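Local coordinates for alkyl hydroperoxide reductase/ Thiol specific antioxidant/ Mal allergen (Burkholderia ambifaria, PDB 5ENU), which probably reduces hydrogen peroxide and organic hydroperoxides as a thiol-dependent peroxiredoxin of the AhpC/TSA family, at residues V40-P45 with F95-D100. Sequence-based numbering, arbitrary orientation.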
loop_
_atom_site.group_PDB
_atom_site.type_symbol
_atom_site.label_atom_id
_atom_site.label_comp_id
_atom_site.label_asym_id
_atom_site.label_seq_id
_atom_site.Cartn_x
_atom_site.Cartn_y
_atom_site.Cartn_z
ATOM N N VAL A 40 3.564 3.519 5.618
ATOM C CA VAL A 40 3.062 3.918 4.313
ATOM C C VAL A 40 2.578 2.635 3.651
ATOM O O VAL A 40 3.391 1.770 3.294
ATOM C CB VAL A 40 4.156 4.593 3.471
ATOM C CG1 VAL A 40 3.657 4.836 2.039
ATOM C CG2 VAL A 40 4.630 5.887 4.132
ATOM N N LEU A 41 1.264 2.488 3.515
ATOM C CA LEU A 41 0.670 1.322 2.875
ATOM C C LEU A 41 0.194 1.799 1.509
ATOM O O LEU A 41 -0.752 2.589 1.431
ATOM C CB LEU A 41 -0.494 0.818 3.720
ATOM C CG LEU A 41 -1.080 -0.530 3.310
ATOM C CD1 LEU A 41 -0.039 -1.639 3.520
ATOM C CD2 LEU A 41 -2.377 -0.821 4.091
ATOM N N TYR A 42 0.870 1.381 0.444
ATOM C CA TYR A 42 0.554 1.888 -0.889
ATOM C C TYR A 42 -0.037 0.771 -1.741
ATOM O O TYR A 42 0.572 -0.302 -1.870
ATOM C CB TYR A 42 1.732 2.614 -1.574
ATOM C CG TYR A 42 2.782 1.786 -2.301
ATOM C CD1 TYR A 42 3.934 1.325 -1.649
ATOM C CD2 TYR A 42 2.655 1.526 -3.669
ATOM C CE1 TYR A 42 4.907 0.596 -2.326
ATOM C CE2 TYR A 42 3.634 0.799 -4.359
ATOM C CZ TYR A 42 4.742 0.318 -3.670
ATOM O OH TYR A 42 5.736 -0.394 -4.318
ATOM N N PHE A 43 -1.225 1.026 -2.296
ATOM C CA PHE A 43 -1.907 0.083 -3.177
ATOM C C PHE A 43 -1.614 0.453 -4.620
ATOM O O PHE A 43 -1.703 1.640 -4.993
ATOM C CB PHE A 43 -3.425 0.146 -2.964
ATOM C CG PHE A 43 -3.888 -0.422 -1.644
ATOM C CD1 PHE A 43 -3.735 0.289 -0.472
ATOM C CD2 PHE A 43 -4.490 -1.682 -1.593
ATOM C CE1 PHE A 43 -4.169 -0.238 0.735
ATOM C CE2 PHE A 43 -4.933 -2.228 -0.381
ATOM C CZ PHE A 43 -4.759 -1.497 0.786
ATOM N N TYR A 44 -1.222 -0.546 -5.411
ATOM C CA TYR A 44 -0.906 -0.318 -6.814
ATOM C C TYR A 44 -1.614 -1.367 -7.662
ATOM O O TYR A 44 -1.804 -2.502 -7.214
ATOM C CB TYR A 44 0.617 -0.341 -7.066
ATOM C CG TYR A 44 1.299 -1.655 -6.712
ATOM C CD1 TYR A 44 1.694 -1.941 -5.396
ATOM C CD2 TYR A 44 1.553 -2.611 -7.702
ATOM C CE1 TYR A 44 2.329 -3.144 -5.087
ATOM C CE2 TYR A 44 2.197 -3.809 -7.394
ATOM C CZ TYR A 44 2.579 -4.070 -6.092
ATOM O OH TYR A 44 3.202 -5.259 -5.777
ATOM N N PRO A 45 -2.063 -1.010 -8.872
ATOM C CA PRO A 45 -2.922 -1.947 -9.629
ATOM C C PRO A 45 -2.298 -3.303 -9.944
ATOM O O PRO A 45 -2.980 -4.326 -9.774
ATOM C CB PRO A 45 -3.275 -1.163 -10.903
ATOM C CG PRO A 45 -3.079 0.271 -10.580
ATOM C CD PRO A 45 -2.101 0.360 -9.419
ATOM N N PHE A 95 11.658 -3.409 0.688
ATOM C CA PHE A 95 10.495 -3.401 1.553
ATOM C C PHE A 95 9.552 -4.490 1.071
ATOM O O PHE A 95 9.695 -4.988 -0.054
ATOM C CB PHE A 95 9.821 -2.015 1.560
ATOM C CG PHE A 95 9.452 -1.501 0.193
ATOM C CD1 PHE A 95 8.309 -1.963 -0.460
ATOM C CD2 PHE A 95 10.237 -0.528 -0.433
ATOM C CE1 PHE A 95 7.962 -1.480 -1.723
ATOM C CE2 PHE A 95 9.883 -0.045 -1.694
ATOM C CZ PHE A 95 8.754 -0.522 -2.330
ATOM N N PRO A 96 8.592 -4.897 1.904
ATOM C CA PRO A 96 7.731 -6.040 1.559
ATOM C C PRO A 96 6.583 -5.664 0.634
ATOM O O PRO A 96 6.164 -4.511 0.553
ATOM C CB PRO A 96 7.153 -6.490 2.913
ATOM C CG PRO A 96 7.825 -5.655 3.963
ATOM C CD PRO A 96 8.418 -4.460 3.302
ATOM N N LEU A 97 6.052 -6.687 -0.040
ATOM C CA LEU A 97 4.826 -6.584 -0.827
ATOM C C LEU A 97 3.809 -7.579 -0.273
ATOM O O LEU A 97 4.093 -8.782 -0.205
ATOM C CB LEU A 97 5.089 -6.904 -2.306
ATOM C CG LEU A 97 6.107 -6.005 -3.013
ATOM C CD1 LEU A 97 6.336 -6.534 -4.435
ATOM C CD2 LEU A 97 5.655 -4.525 -3.037
ATOM N N ILE A 98 2.619 -7.082 0.083
ATOM C CA ILE A 98 1.514 -7.940 0.531
ATOM C C ILE A 98 0.766 -8.476 -0.686
ATOM O O ILE A 98 0.438 -7.711 -1.609
ATOM C CB ILE A 98 0.563 -7.156 1.457
ATOM C CG1 ILE A 98 1.178 -7.034 2.861
ATOM C CG2 ILE A 98 -0.801 -7.828 1.510
ATOM C CD1 ILE A 98 0.417 -6.086 3.812
ATOM N N SER A 99 0.488 -9.779 -0.682
ATOM C CA SER A 99 -0.373 -10.401 -1.692
ATOM C C SER A 99 -1.809 -10.384 -1.179
ATOM O O SER A 99 -2.181 -11.175 -0.309
ATOM C CB SER A 99 0.071 -11.831 -1.988
ATOM O OG SER A 99 -0.870 -12.425 -2.867
ATOM N N ASP A 100 -2.612 -9.474 -1.705
ATOM C CA ASP A 100 -4.012 -9.346 -1.304
ATOM C C ASP A 100 -4.913 -10.056 -2.304
ATOM O O ASP A 100 -5.930 -9.540 -2.753
ATOM C CB ASP A 100 -4.373 -7.870 -1.181
ATOM C CG ASP A 100 -5.649 -7.643 -0.394
ATOM O OD1 ASP A 100 -5.825 -8.249 0.681
ATOM O OD2 ASP A 100 -6.483 -6.843 -0.850
#
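The CA atoms of Y42 and L97 are the closest pair across the segments, 9.5 Å apart, and the touching parts run at 72° to each other. No hydrogen bond joins them. Strand 71-77 lies between, paired in parallel with strands 38-43 and 97-99, and side chains meet above and below it.

On one side, Y42 and F95 cross at about a right angle. F95 CE1 sits at the edge of the Y42 ring, in its plane, 3.7 Å from Y42 CE1. The hydroxyl end shares this contact: Y42 OH is 3.6 Å from F95 CE1, near the plane of the F95 ring.

L97 meets Y44 on the same side. Both its methyls come obliquely from one side of the ring plane, with L97 CD1 3.6 Å from Y44 OH and L97 CD2 4.1 Å from Y44 CE1. The CG of L97 lies anti to its carbonyl carbon, chi1 -60°, and from there the two methyls reach the hydroxyl end of Y44. That hydroxyl is hydrogen-bonded to D47, which ties down the polar end of a buried ring.

On the other side the contact is looser. L41 CD1 and I98 CD1 approach to 4.5 Å. Helix 104-109 packs there through F109 on L41 and L105 on I98, while on the tyrosine side F59 of helix 50-68 stacks on Y42 and H84 of helix 81-91 touches both Y44 and L97.

Such packing of next-but-one parallel strands, with helices on both faces of the sheet, is characteristic of the thioredoxin fold of peroxiredoxins.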